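Long-range contacts in gamma-glutamyltransferase 1 Threonine peptidase. MEROPS family T03 L-subunit (Pseudomonas nitroreducens, PDB 5ZJG), which probably forms, with its small subunit, an Ntn-type threonine hydrolase that cleaves gamma-glutamyl bonds, as in glutathione, and passes the gamma-glutamyl group to acceptors: residues Gly53-Leu58 / Phe66-Glu71; Arg70-Lys75 / Ala101-Thr106; Asp191-Gly196 / Asp216-Tyr221; Val286-Ala291 / Glu329-Gly334. All blocks are in the same frame, centred on the assembly; numbering follows the deposited sequence.

Contact 1. Residues Gly53-Leu58 / Phe66-Glu71. With GLY (glycine), chain E.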
loop_
_atom_site.group_PDB
_atom_site.type_symbol
_atom_site.label_atom_id
_atom_site.label_comp_id
_atom_site.label_asym_id
_atom_site.label_seq_id
_atom_site.Cartn_x
_atom_site.Cartn_y
_atom_site.Cartn_z
ATOM N N GLY A 53 3.350 -7.677 -4.824
ATOM C CA GLY A 53 3.176 -6.665 -5.854
ATOM C C GLY A 53 3.017 -5.300 -5.224
ATOM O O GLY A 53 3.081 -5.141 -4.006
ATOM N N GLY A 54 2.832 -4.296 -6.066
ATOM C CA GLY A 54 2.786 -2.948 -5.544
ATOM C C GLY A 54 2.656 -1.947 -6.668
ATOM O O GLY A 54 2.371 -2.305 -7.815
ATOM N N PHE A 55 2.835 -0.684 -6.287
ATOM C CA PHE A 55 2.656 0.483 -7.139
ATOM C C PHE A 55 3.805 1.457 -6.909
ATOM O O PHE A 55 4.220 1.674 -5.762
ATOM C CB PHE A 55 1.345 1.235 -6.818
ATOM C CG PHE A 55 0.084 0.440 -7.003
ATOM C CD1 PHE A 55 -0.185 -0.210 -8.185
ATOM C CD2 PHE A 55 -0.861 0.395 -5.999
ATOM C CE1 PHE A 55 -1.379 -0.910 -8.355
ATOM C CE2 PHE A 55 -2.049 -0.316 -6.157
ATOM C CZ PHE A 55 -2.299 -0.970 -7.339
ATOM N N MET A 56 4.256 2.112 -7.980
ATOM C CA MET A 56 5.264 3.160 -7.881
ATOM C C MET A 56 4.754 4.430 -8.552
ATOM O O MET A 56 4.338 4.387 -9.710
ATOM C CB MET A 56 6.568 2.693 -8.527
ATOM C CG MET A 56 7.718 3.654 -8.320
ATOM S SD MET A 56 9.220 3.091 -9.139
ATOM C CE MET A 56 9.502 1.487 -8.389
ATOM N N THR A 57 4.757 5.549 -7.825
ATOM C CA THR A 57 4.502 6.858 -8.414
ATOM C C THR A 57 5.837 7.586 -8.527
ATOM O O THR A 57 6.627 7.564 -7.588
ATOM C CB THR A 57 3.514 7.646 -7.548
ATOM O OG1 THR A 57 2.280 6.914 -7.473
ATOM C CG2 THR A 57 3.251 9.040 -8.105
ATOM N N LEU A 58 6.099 8.188 -9.688
ATOM C CA LEU A 58 7.393 8.796 -9.976
ATOM C C LEU A 58 7.176 10.214 -10.467
ATOM O O LEU A 58 6.132 10.546 -11.034
ATOM C CB LEU A 58 8.197 7.997 -11.036
ATOM C CG LEU A 58 8.457 6.514 -10.782
ATOM C CD1 LEU A 58 7.282 5.654 -11.208
ATOM C CD2 LEU A 58 9.707 6.070 -11.521
ATOM N N PHE A 66 3.444 6.541 -13.413
ATOM C CA PHE A 66 2.898 5.550 -12.492
ATOM C C PHE A 66 3.125 4.152 -13.053
ATOM O O PHE A 66 2.820 3.886 -14.218
ATOM C CB PHE A 66 1.396 5.768 -12.246
ATOM C CG PHE A 66 0.823 4.806 -11.254
ATOM C CD1 PHE A 66 0.915 5.060 -9.901
ATOM C CD2 PHE A 66 0.208 3.641 -11.675
ATOM C CE1 PHE A 66 0.397 4.178 -8.996
ATOM C CE2 PHE A 66 -0.307 2.763 -10.755
ATOM C CZ PHE A 66 -0.209 3.031 -9.424
ATOM N N LEU A 67 3.662 3.258 -12.227
ATOM C CA LEU A 67 3.935 1.886 -12.628
ATOM C C LEU A 67 3.116 0.960 -11.747
ATOM O O LEU A 67 3.212 1.016 -10.515
ATOM C CB LEU A 67 5.433 1.545 -12.538
ATOM C CG LEU A 67 5.831 0.129 -12.928
ATOM C CD1 LEU A 67 5.487 -0.169 -14.390
ATOM C CD2 LEU A 67 7.312 -0.092 -12.662
ATOM N N ASP A 68 2.288 0.134 -12.397
ATOM C CA ASP A 68 1.401 -0.830 -11.752
ATOM C C ASP A 68 2.042 -2.207 -11.867
ATOM O O ASP A 68 2.103 -2.779 -12.961
ATOM C CB ASP A 68 0.031 -0.780 -12.424
ATOM C CG ASP A 68 -0.890 -1.915 -12.034
ATOM O OD1 ASP A 68 -0.484 -2.902 -11.400
ATOM O OD2 ASP A 68 -2.071 -1.812 -12.417
ATOM N N TYR A 69 2.500 -2.740 -10.736
ATOM C CA TYR A 69 3.005 -4.095 -10.655
ATOM C C TYR A 69 2.233 -4.870 -9.593
ATOM O O TYR A 69 2.763 -5.700 -8.841
ATOM C CB TYR A 69 4.518 -4.092 -10.443
ATOM C CG TYR A 69 5.068 -3.410 -9.235
ATOM C CD1 TYR A 69 5.389 -2.075 -9.262
ATOM C CD2 TYR A 69 5.369 -4.144 -8.102
ATOM C CE1 TYR A 69 5.962 -1.460 -8.148
ATOM C CE2 TYR A 69 5.927 -3.557 -6.997
ATOM C CZ TYR A 69 6.235 -2.224 -7.025
ATOM O OH TYR A 69 6.795 -1.645 -5.897
ATOM N N ARG A 70 0.925 -4.624 -9.598
ATOM C CA ARG A 70 -0.021 -5.380 -8.805
ATOM C C ARG A 70 -0.136 -6.809 -9.334
ATOM O O ARG A 70 -0.045 -7.059 -10.542
ATOM C CB ARG A 70 -1.379 -4.667 -8.856
ATOM C CG ARG A 70 -2.488 -5.302 -8.065
ATOM C CD ARG A 70 -2.318 -5.063 -6.611
ATOM N NE ARG A 70 -3.613 -5.119 -5.930
ATOM C CZ ARG A 70 -3.739 -5.146 -4.610
ATOM N NH1 ARG A 70 -2.658 -5.137 -3.858
ATOM N NH2 ARG A 70 -4.940 -5.162 -4.040
ATOM N N GLU A 71 -0.338 -7.747 -8.418
ATOM C CA GLU A 71 -0.584 -9.137 -8.793
ATOM C C GLU A 71 -1.848 -9.263 -9.630
ATOM O O GLU A 71 -2.773 -8.449 -9.538
ATOM C CB GLU A 71 -0.709 -10.012 -7.545
ATOM C CG GLU A 71 0.516 -9.982 -6.637
ATOM C CD GLU A 71 0.306 -9.077 -5.451
ATOM O OE1 GLU A 71 -0.134 -7.927 -5.660
ATOM O OE2 GLU A 71 0.544 -9.515 -4.302
HETATM N N GLY E . -3.532 -5.469 0.295
HETATM C CA GLY E . -4.041 -4.182 0.738
HETATM C C GLY E . -4.150 -3.213 -0.421
HETATM O O GLY E . -4.845 -2.196 -0.362
HETATM O OXT GLY E . -3.525 -3.446 -1.456
#

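Contact 2. Residues Arg70-Lys75 / Ala101-Thr106. With GLY (glycine), chain E.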
loop_
_atom_site.group_PDB
_atom_site.type_symbol
_atom_site.label_atom_id
_atom_site.label_comp_id
_atom_site.label_asym_id
_atom_site.label_seq_id
_atom_site.Cartn_x
_atom_site.Cartn_y
_atom_site.Cartn_z
ATOM N N ARG A 70 0.925 -4.624 -9.598
ATOM C CA ARG A 70 -0.021 -5.380 -8.805
ATOM C C ARG A 70 -0.136 -6.809 -9.334
ATOM O O ARG A 70 -0.045 -7.059 -10.542
ATOM C CB ARG A 70 -1.379 -4.667 -8.856
ATOM C CG ARG A 70 -2.488 -5.302 -8.065
ATOM C CD ARG A 70 -2.318 -5.063 -6.611
ATOM N NE ARG A 70 -3.613 -5.119 -5.930
ATOM C CZ ARG A 70 -3.739 -5.146 -4.610
ATOM N NH1 ARG A 70 -2.658 -5.137 -3.858
ATOM N NH2 ARG A 70 -4.940 -5.162 -4.040
ATOM N N GLU A 71 -0.338 -7.747 -8.418
ATOM C CA GLU A 71 -0.584 -9.137 -8.793
ATOM C C GLU A 71 -1.848 -9.263 -9.630
ATOM O O GLU A 71 -2.773 -8.449 -9.538
ATOM C CB GLU A 71 -0.709 -10.012 -7.545
ATOM C CG GLU A 71 0.516 -9.982 -6.637
ATOM C CD GLU A 71 0.306 -9.077 -5.451
ATOM O OE1 GLU A 71 -0.134 -7.927 -5.660
ATOM O OE2 GLU A 71 0.544 -9.515 -4.302
ATOM N N ILE A 72 -1.883 -10.317 -10.465
ATOM C CA ILE A 72 -3.074 -10.677 -11.237
ATOM C C ILE A 72 -3.594 -12.039 -10.795
ATOM O O ILE A 72 -2.831 -12.919 -10.383
ATOM C CB ILE A 72 -2.809 -10.684 -12.762
ATOM C CG1 ILE A 72 -1.681 -11.638 -13.130
ATOM C CG2 ILE A 72 -2.541 -9.256 -13.259
ATOM C CD1 ILE A 72 -1.433 -11.714 -14.629
ATOM N N ALA A 73 -4.910 -12.223 -10.931
ATOM C CA ALA A 73 -5.505 -13.517 -10.651
ATOM C C ALA A 73 -4.916 -14.567 -11.589
ATOM O O ALA A 73 -4.758 -14.307 -12.789
ATOM C CB ALA A 73 -7.022 -13.491 -10.850
ATOM N N PRO A 74 -4.603 -15.758 -11.093
ATOM C CA PRO A 74 -4.221 -16.844 -12.006
ATOM C C PRO A 74 -5.322 -17.129 -13.012
ATOM O O PRO A 74 -6.506 -16.902 -12.762
ATOM C CB PRO A 74 -3.996 -18.037 -11.069
ATOM C CG PRO A 74 -3.767 -17.445 -9.739
ATOM C CD PRO A 74 -4.631 -16.222 -9.700
ATOM N N LYS A 75 -4.908 -17.665 -14.168
ATOM C CA LYS A 75 -5.840 -17.966 -15.251
ATOM C C LYS A 75 -6.891 -18.985 -14.840
ATOM O O LYS A 75 -7.986 -18.984 -15.404
ATOM C CB LYS A 75 -5.083 -18.467 -16.484
ATOM C CG LYS A 75 -4.365 -17.366 -17.266
ATOM C CD LYS A 75 -3.545 -17.936 -18.410
ATOM C CE LYS A 75 -2.415 -17.016 -18.828
ATOM N NZ LYS A 75 -2.881 -15.790 -19.527
ATOM N N ALA A 101 -2.794 -16.800 -3.376
ATOM C CA ALA A 101 -1.738 -16.031 -4.024
ATOM C C ALA A 101 -2.169 -15.536 -5.400
ATOM O O ALA A 101 -2.710 -16.300 -6.215
ATOM C CB ALA A 101 -0.470 -16.874 -4.144
ATOM N N GLY A 102 -1.939 -14.248 -5.651
ATOM C CA GLY A 102 -1.945 -13.737 -7.002
ATOM C C GLY A 102 -0.568 -13.889 -7.641
ATOM O O GLY A 102 0.428 -14.114 -6.953
ATOM N N VAL A 103 -0.517 -13.753 -8.963
ATOM C CA VAL A 103 0.761 -13.876 -9.671
ATOM C C VAL A 103 1.664 -12.711 -9.268
ATOM O O VAL A 103 1.275 -11.547 -9.456
ATOM C CB VAL A 103 0.585 -13.900 -11.194
ATOM C CG1 VAL A 103 1.978 -14.045 -11.870
ATOM C CG2 VAL A 103 -0.382 -15.012 -11.616
ATOM N N PRO A 104 2.878 -12.958 -8.762
ATOM C CA PRO A 104 3.688 -11.849 -8.226
ATOM C C PRO A 104 4.159 -10.878 -9.300
ATOM O O PRO A 104 4.588 -11.286 -10.380
ATOM C CB PRO A 104 4.877 -12.562 -7.583
ATOM C CG PRO A 104 4.386 -13.927 -7.269
ATOM C CD PRO A 104 3.448 -14.271 -8.397
ATOM N N GLY A 105 4.158 -9.584 -8.953
ATOM C CA GLY A 105 4.570 -8.555 -9.898
ATOM C C GLY A 105 5.848 -7.790 -9.562
ATOM O O GLY A 105 6.396 -7.080 -10.413
ATOM N N THR A 106 6.329 -7.914 -8.329
ATOM C CA THR A 106 7.364 -6.996 -7.844
ATOM C C THR A 106 8.635 -7.070 -8.682
ATOM O O THR A 106 9.193 -6.035 -9.050
ATOM C CB THR A 106 7.659 -7.278 -6.378
ATOM O OG1 THR A 106 6.513 -6.908 -5.619
ATOM C CG2 THR A 106 8.873 -6.469 -5.867
HETATM N N GLY E . -3.532 -5.469 0.295
HETATM C CA GLY E . -4.041 -4.182 0.738
HETATM C C GLY E . -4.150 -3.213 -0.421
HETATM O O GLY E . -4.845 -2.196 -0.362
HETATM O OXT GLY E . -3.525 -3.446 -1.456
#

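Contact 3. Residues Asp191-Gly196 / Asp216-Tyr221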
loop_
_atom_site.group_PDB
_atom_site.type_symbol
_atom_site.label_atom_id
_atom_site.label_comp_id
_atom_site.label_asym_id
_atom_site.label_seq_id
_atom_site.Cartn_x
_atom_site.Cartn_y
_atom_site.Cartn_z
ATOM N N ASP A 191 13.762 -12.733 -16.088
ATOM C CA ASP A 191 13.588 -14.046 -16.704
ATOM C C ASP A 191 13.761 -15.170 -15.694
ATOM O O ASP A 191 13.120 -16.220 -15.820
ATOM C CB ASP A 191 14.581 -14.251 -17.846
ATOM C CG ASP A 191 14.162 -13.549 -19.122
ATOM O OD1 ASP A 191 13.025 -13.024 -19.171
ATOM O OD2 ASP A 191 14.977 -13.510 -20.068
ATOM N N ASP A 192 14.632 -14.988 -14.696
ATOM C CA ASP A 192 14.794 -16.025 -13.685
ATOM C C ASP A 192 13.490 -16.263 -12.944
ATOM O O ASP A 192 13.095 -17.409 -12.703
ATOM C CB ASP A 192 15.880 -15.642 -12.685
ATOM C CG ASP A 192 15.841 -16.515 -11.441
ATOM O OD1 ASP A 192 16.177 -17.727 -11.552
ATOM O OD2 ASP A 192 15.446 -15.993 -10.370
ATOM N N PHE A 193 12.824 -15.177 -12.550
ATOM C CA PHE A 193 11.630 -15.284 -11.721
ATOM C C PHE A 193 10.450 -15.821 -12.517
ATOM O O PHE A 193 9.656 -16.619 -11.999
ATOM C CB PHE A 193 11.294 -13.917 -11.121
ATOM C CG PHE A 193 10.204 -13.967 -10.087
ATOM C CD1 PHE A 193 8.871 -14.013 -10.464
ATOM C CD2 PHE A 193 10.516 -13.978 -8.733
ATOM C CE1 PHE A 193 7.865 -14.080 -9.503
ATOM C CE2 PHE A 193 9.528 -14.034 -7.775
ATOM C CZ PHE A 193 8.195 -14.093 -8.160
ATOM N N TYR A 194 10.318 -15.410 -13.782
ATOM C CA TYR A 194 9.117 -15.725 -14.545
ATOM C C TYR A 194 9.309 -16.849 -15.548
ATOM O O TYR A 194 8.311 -17.445 -15.980
ATOM C CB TYR A 194 8.610 -14.463 -15.265
ATOM C CG TYR A 194 8.172 -13.381 -14.285
ATOM C CD1 TYR A 194 6.886 -13.378 -13.762
ATOM C CD2 TYR A 194 9.050 -12.393 -13.877
ATOM C CE1 TYR A 194 6.493 -12.404 -12.853
ATOM C CE2 TYR A 194 8.669 -11.417 -12.978
ATOM C CZ TYR A 194 7.397 -11.429 -12.467
ATOM O OH TYR A 194 7.000 -10.472 -11.558
ATOM N N LYS A 195 10.555 -17.178 -15.907
ATOM C CA LYS A 195 10.826 -18.200 -16.922
ATOM C C LYS A 195 11.842 -19.257 -16.509
ATOM O O LYS A 195 11.889 -20.317 -17.151
ATOM C CB LYS A 195 11.343 -17.547 -18.211
ATOM C CG LYS A 195 10.398 -16.591 -18.899
ATOM C CD LYS A 195 11.115 -15.945 -20.079
ATOM C CE LYS A 195 10.174 -15.180 -21.006
ATOM N NZ LYS A 195 10.037 -13.752 -20.590
ATOM N N GLY A 196 12.653 -19.009 -15.485
ATOM C CA GLY A 196 13.850 -19.766 -15.205
ATOM C C GLY A 196 13.806 -20.581 -13.933
ATOM O O GLY A 196 12.755 -21.106 -13.556
ATOM N N ASP A 216 2.288 -20.579 -17.610
ATOM C CA ASP A 216 1.591 -19.609 -18.448
ATOM C C ASP A 216 1.300 -18.327 -17.678
ATOM O O ASP A 216 1.398 -17.223 -18.224
ATOM C CB ASP A 216 0.282 -20.207 -18.973
ATOM C CG ASP A 216 0.497 -21.273 -20.012
ATOM O OD1 ASP A 216 1.494 -22.023 -19.926
ATOM O OD2 ASP A 216 -0.352 -21.350 -20.923
ATOM N N ASP A 217 0.930 -18.452 -16.405
ATOM C CA ASP A 217 0.629 -17.257 -15.620
ATOM C C ASP A 217 1.871 -16.383 -15.474
ATOM O O ASP A 217 1.815 -15.163 -15.680
ATOM C CB ASP A 217 0.073 -17.660 -14.256
ATOM C CG ASP A 217 -1.331 -18.219 -14.344
ATOM O OD1 ASP A 217 -2.233 -17.484 -14.777
ATOM O OD2 ASP A 217 -1.528 -19.399 -14.004
ATOM N N LEU A 218 3.015 -17.000 -15.162
ATOM C CA LEU A 218 4.242 -16.241 -14.966
ATOM C C LEU A 218 4.712 -15.603 -16.265
ATOM O O LEU A 218 5.097 -14.430 -16.286
ATOM C CB LEU A 218 5.336 -17.148 -14.392
ATOM C CG LEU A 218 5.072 -17.702 -12.992
ATOM C CD1 LEU A 218 6.122 -18.718 -12.610
ATOM C CD2 LEU A 218 5.082 -16.561 -11.991
ATOM N N VAL A 219 4.689 -16.358 -17.367
ATOM C CA VAL A 219 5.189 -15.811 -18.620
ATOM C C VAL A 219 4.294 -14.698 -19.153
ATOM O O VAL A 219 4.768 -13.846 -19.910
ATOM C CB VAL A 219 5.360 -16.950 -19.644
ATOM C CG1 VAL A 219 5.664 -16.407 -21.029
ATOM C CG2 VAL A 219 6.468 -17.872 -19.187
ATOM N N ASP A 220 3.018 -14.676 -18.784
ATOM C CA ASP A 220 2.101 -13.644 -19.258
ATOM C C ASP A 220 2.076 -12.416 -18.355
ATOM O O ASP A 220 1.417 -11.424 -18.686
ATOM C CB ASP A 220 0.679 -14.204 -19.383
ATOM C CG ASP A 220 0.516 -15.122 -20.570
ATOM O OD1 ASP A 220 1.524 -15.394 -21.267
ATOM O OD2 ASP A 220 -0.622 -15.579 -20.808
ATOM N N TYR A 221 2.764 -12.445 -17.226
ATOM C CA TYR A 221 2.702 -11.292 -16.336
ATOM C C TYR A 221 3.406 -10.100 -16.969
ATOM O O TYR A 221 4.511 -10.226 -17.512
ATOM C CB TYR A 221 3.328 -11.577 -14.976
ATOM C CG TYR A 221 3.079 -10.360 -14.109
ATOM C CD1 TYR A 221 1.874 -10.214 -13.452
ATOM C CD2 TYR A 221 4.005 -9.316 -14.036
ATOM C CE1 TYR A 221 1.605 -9.081 -12.702
ATOM C CE2 TYR A 221 3.734 -8.183 -13.308
ATOM C CZ TYR A 221 2.534 -8.077 -12.637
ATOM O OH TYR A 221 2.255 -6.947 -11.909
#

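Contact 4. Residues Val286-Ala291 / Glu329-Gly334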
loop_
_atom_site.group_PDB
_atom_site.type_symbol
_atom_site.label_atom_id
_atom_site.label_comp_id
_atom_site.label_asym_id
_atom_site.label_seq_id
_atom_site.Cartn_x
_atom_site.Cartn_y
_atom_site.Cartn_z
ATOM N N VAL A 286 -17.254 8.052 0.216
ATOM C CA VAL A 286 -16.138 7.495 -0.535
ATOM C C VAL A 286 -16.253 5.983 -0.597
ATOM O O VAL A 286 -16.057 5.370 -1.652
ATOM C CB VAL A 286 -14.808 7.941 0.099
ATOM C CG1 VAL A 286 -13.605 7.202 -0.515
ATOM C CG2 VAL A 286 -14.668 9.425 -0.076
ATOM N N PHE A 287 -16.531 5.353 0.541
ATOM C CA PHE A 287 -16.610 3.901 0.547
ATOM C C PHE A 287 -17.884 3.380 -0.107
ATOM O O PHE A 287 -17.893 2.233 -0.571
ATOM C CB PHE A 287 -16.463 3.372 1.976
ATOM C CG PHE A 287 -15.027 3.248 2.404
ATOM C CD1 PHE A 287 -14.385 4.320 2.990
ATOM C CD2 PHE A 287 -14.308 2.086 2.165
ATOM C CE1 PHE A 287 -13.033 4.234 3.370
ATOM C CE2 PHE A 287 -12.971 1.977 2.532
ATOM C CZ PHE A 287 -12.324 3.065 3.146
ATOM N N ALA A 288 -18.943 4.191 -0.211
ATOM C CA ALA A 288 -20.117 3.731 -0.965
ATOM C C ALA A 288 -19.807 3.615 -2.459
ATOM O O ALA A 288 -20.194 2.630 -3.110
ATOM C CB ALA A 288 -21.301 4.673 -0.724
ATOM N N ASP A 289 -19.096 4.602 -3.018
ATOM C CA ASP A 289 -18.643 4.529 -4.407
ATOM C C ASP A 289 -17.591 3.436 -4.596
ATOM O O ASP A 289 -17.613 2.712 -5.596
ATOM C CB ASP A 289 -18.062 5.877 -4.860
ATOM C CG ASP A 289 -19.096 6.975 -5.036
ATOM O OD1 ASP A 289 -20.317 6.728 -4.942
ATOM O OD2 ASP A 289 -18.659 8.122 -5.292
ATOM N N ARG A 290 -16.639 3.325 -3.665
ATOM C CA ARG A 290 -15.577 2.326 -3.776
ATOM C C ARG A 290 -16.143 0.927 -3.974
ATOM O O ARG A 290 -15.715 0.184 -4.868
ATOM C CB ARG A 290 -14.707 2.376 -2.516
ATOM C CG ARG A 290 -13.474 1.482 -2.549
ATOM C CD ARG A 290 -12.737 1.467 -1.203
ATOM N NE ARG A 290 -11.443 0.781 -1.317
ATOM C CZ ARG A 290 -11.281 -0.536 -1.335
ATOM N NH1 ARG A 290 -12.330 -1.346 -1.233
ATOM N NH2 ARG A 290 -10.060 -1.056 -1.462
ATOM N N ALA A 291 -17.102 0.554 -3.135
ATOM C CA ALA A 291 -17.652 -0.799 -3.184
ATOM C C ALA A 291 -18.437 -1.065 -4.465
ATOM O O ALA A 291 -18.469 -2.206 -4.942
ATOM C CB ALA A 291 -18.536 -1.024 -1.965
ATOM N N GLU A 329 -27.681 3.149 6.227
ATOM C CA GLU A 329 -28.532 2.438 5.291
ATOM C C GLU A 329 -28.913 3.294 4.086
ATOM O O GLU A 329 -29.318 2.747 3.055
ATOM C CB GLU A 329 -29.790 1.964 6.039
ATOM C CG GLU A 329 -29.536 0.909 7.154
ATOM C CD GLU A 329 -28.954 1.479 8.458
ATOM O OE1 GLU A 329 -28.840 2.722 8.592
ATOM O OE2 GLU A 329 -28.617 0.667 9.354
ATOM N N LYS A 330 -28.801 4.617 4.197
ATOM C CA LYS A 330 -29.250 5.555 3.173
ATOM C C LYS A 330 -28.110 6.164 2.363
ATOM O O LYS A 330 -28.368 7.002 1.490
ATOM C CB LYS A 330 -30.059 6.683 3.825
ATOM N N VAL A 331 -26.862 5.787 2.634
ATOM C CA VAL A 331 -25.726 6.279 1.865
ATOM C C VAL A 331 -25.571 5.388 0.643
ATOM O O VAL A 331 -25.312 4.187 0.780
ATOM C CB VAL A 331 -24.441 6.283 2.703
ATOM C CG1 VAL A 331 -23.312 6.892 1.903
ATOM C CG2 VAL A 331 -24.656 7.055 3.998
ATOM N N ARG A 332 -25.688 5.978 -0.541
ATOM C CA ARG A 332 -25.797 5.225 -1.785
ATOM C C ARG A 332 -24.593 5.479 -2.678
ATOM O O ARG A 332 -23.942 6.525 -2.578
ATOM C CB ARG A 332 -27.065 5.622 -2.558
ATOM C CG ARG A 332 -28.370 5.503 -1.786
ATOM C CD ARG A 332 -28.621 4.078 -1.316
ATOM N NE ARG A 332 -28.463 3.114 -2.393
ATOM C CZ ARG A 332 -28.201 1.825 -2.207
ATOM N NH1 ARG A 332 -28.072 1.337 -0.981
ATOM N NH2 ARG A 332 -28.063 1.021 -3.247
ATOM N N PRO A 333 -24.280 4.553 -3.582
ATOM C CA PRO A 333 -23.333 4.875 -4.657
ATOM C C PRO A 333 -23.835 6.082 -5.435
ATOM O O PRO A 333 -25.014 6.163 -5.794
ATOM C CB PRO A 333 -23.314 3.602 -5.518
ATOM C CG PRO A 333 -23.937 2.529 -4.667
ATOM C CD PRO A 333 -24.896 3.226 -3.761
ATOM N N GLY A 334 -22.939 7.038 -5.684
ATOM C CA GLY A 334 -23.401 8.357 -6.089
ATOM C C GLY A 334 -23.917 8.457 -7.516
ATOM O O GLY A 334 -24.593 9.437 -7.842
#

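Contact 1. Residues Gly53-Leu58 / Phe66-Glu71
Met56 and Leu67 form an antiparallel hydrogen-bonded pair, Met56 N to Leu67 O at 3.0 Å and Leu67 N to Met56 O at 2.8 Å, between strand segments running 172° apart. Phe55 with Asp68 and Thr57 with Phe66 are the flanking non-hydrogen-bonded pairs, and their four side chains share one face of the sheet. Here the Phe66 ring leans over the partner strand until its CZ is 3.5 Å from Phe55 CD1, the ring planes inclined by 38°. Thr57 OG1 comes to the edge of the Phe66 ring, in its plane, 3.3 Å from CD1, and is hydrogen-bonded to Pro76 O of the small subunit. This hairpin belongs to the antiparallel sheet of the Ntn-hydrolase fold; strand 53-60 also pairs with a strand of the small subunit, which carries the sheet across the interface. On the opposite face, Tyr69 has CG between its backbone N and carbonyl carbon (chi1 59°), which folds the ring over Gly54: Gly54 O lies 3.2 Å above the ring plane near the rim, and Gly54 CA makes a CH-pi contact, 3.9 Å from the centroid. Replacing Tyr69 by an alanine would probably uncover the Gly54 peptide and leave Asn16 of the small subunit without its hydroxyl partner. Asp68 OD1 accepts Arg70 N at 2.9 Å in an Asx turn, while Asp68 OD2 is salt-bridged to Arg226.

Contact 2. Residues Arg70-Lys75 / Ala101-Thr106
Val103 N donates to Ile72 O at 2.8 Å, an almost straight bond (170°) with the donor tilted 16° from the carbonyl plane, and it is the one conventional hydrogen bond between 70-75 and 101-106. A weaker polar contact falls on the next carbonyl: Val103 O approaches Glu71 CA in a CA-H...O contact of 3.1 Å. Glu71 CG packs against Val103 O at 3.3 Å, so the aliphatic base of the glutamate covers it. Apolar packing is between Ile72 and Val103. Ile72 places CG1 between its backbone N and carbonyl carbon (chi1 58°), which sets it alongside Val103, CG1 3.7 Å from Val103 CB, the two side chains pointing the same way. Pro74 CG rests in van der Waals contact against Ala101 O, 3.9 Å away. Closeness at Gly102 depends on the missing side chain, since a CB there would run into Glu71 CB. Asn38 of the small subunit binds Gly102 N and packs on Glu71. The two ends of one long irregular loop, between strand 63-69 and helix 106-117, thus meet next to Arg70, whose NH1 makes a weak bond to the carboxylate of the bound glycine and a salt bridge to Glu40 of the small subunit, while NH2 is salt-bridged to Asp43 of that subunit, an arrangement consistent with the alpha-carboxylate pocket of gamma-glutamyltransferases.

Contact 3. Residues Asp191-Gly196 / Asp216-Tyr221
Tyr194 reaches from helix 190-195 along the end of helix 215-220, meeting Leu218 first and Tyr221 last. Its CB lies 3.7 Å from Leu218 O. With CG turned anti to the carbonyl carbon (chi1 -64°), the ring runs on past the same oxygen, CD1 coming to 3.3 Å from Leu218 O and also touching the Leu218 methyl CD2. One atom further, Tyr194 CE1 is 3.9 Å from Tyr221 CB. The two tyrosine rings are nearly parallel, at 11°, but slid apart with centroids 5.9 Å from each other, so they barely overlap. At the tip, Tyr194 OH is hydrogen-bonded to Pro104 O and Met108 N, which ties the ring to the start of helix 106-117. One ring face is covered by its own neighbour, Phe193 CD1, 3.5 Å above the centre.

The two short helices form an antiparallel, splayed pair, their segment axes 143° apart and 8.7 Å at closest approach, and helix 197-209 joins them in the chain and packs against Leu218 through Ala199 and Ile203. Leu218 points toward the other helix, its CB 3.4 Å from Tyr194 O. Val219 works at the solvent-exposed margin, where its CG2 packs on the same carbonyl and meets Lys195 CG across at about a right angle. Beyond it, Lys195 NZ reaches back along its own helix to Asp191 OD1 in a weak salt bridge.

Contact 4. Residues Val286-Ala291 / Glu329-Gly334
The carboxylate of Asp289 is met at OD1 by Gly334 N, nearly along the C-O axis, at 2.7 Å with an N-H...O angle of 162°. The other flat group, the Arg332 guanidinium, carries Pro333 CD 3.6 Å above one face, toward the rim, and its NH2 is salt-bridged to Glu336. Asp289 puts CG anti to its carbonyl carbon (chi1 -71°), and from there OD1 also comes within 3.6 Å of Pro333 CA. Several partners hold this carboxylate: OD1 is salt-bridged to Arg316, and OD2 takes hydrogen bonds with Tyr312 and Gln253, which should fix its rotation and favour the ionised form. With an asparagine in place of Asp289, Arg316 would probably lose its charged mate and the grip on Gly334 N would be likely to weaken.

One residue earlier on the helix, Ala288 points toward the loop, its CB 3.7 Å from Arg332 O and 4.0 Å from Val331 CG1. The small methyl lets the chain run close, and Arg332 O is itself hydrogen-bonded to Arg316, so one arginine serves both the helix carboxylate and the loop carbonyl. Pro333 CG rests 4.1 Å from Ala288 O. The arrangement is the irregular segment after helix 310-319, near the C-terminus of the large subunit, docked on helix 273-293 and held by a buried aspartate that accepts a backbone N-H from the loop.

Contacts 1 and 2 adjoin at Arg70 and Glu71, with centres 12 Å apart, and both reach the bound glycine through Arg70 NH1. It is also hydrogen-bonded to Asp43, Asn21, Ser72 and Ser73 of the small subunit, so the pocket is built by both chains. Contact 3 adjoins contact 2, centres 11 Å apart: Lys75 NZ is salt-bridged to Asp220 OD2 at 2.6 Å, and Arg70 O lies 2.7 Å from Tyr221 OH, a probable hydrogen bond that places the tyrosine as a second-shell neighbour of the ligand-binding arginine. Contact 4 stands apart, its nearest atoms about 7 Å from contacts 1 and 2 and about 17 Å from contact 3.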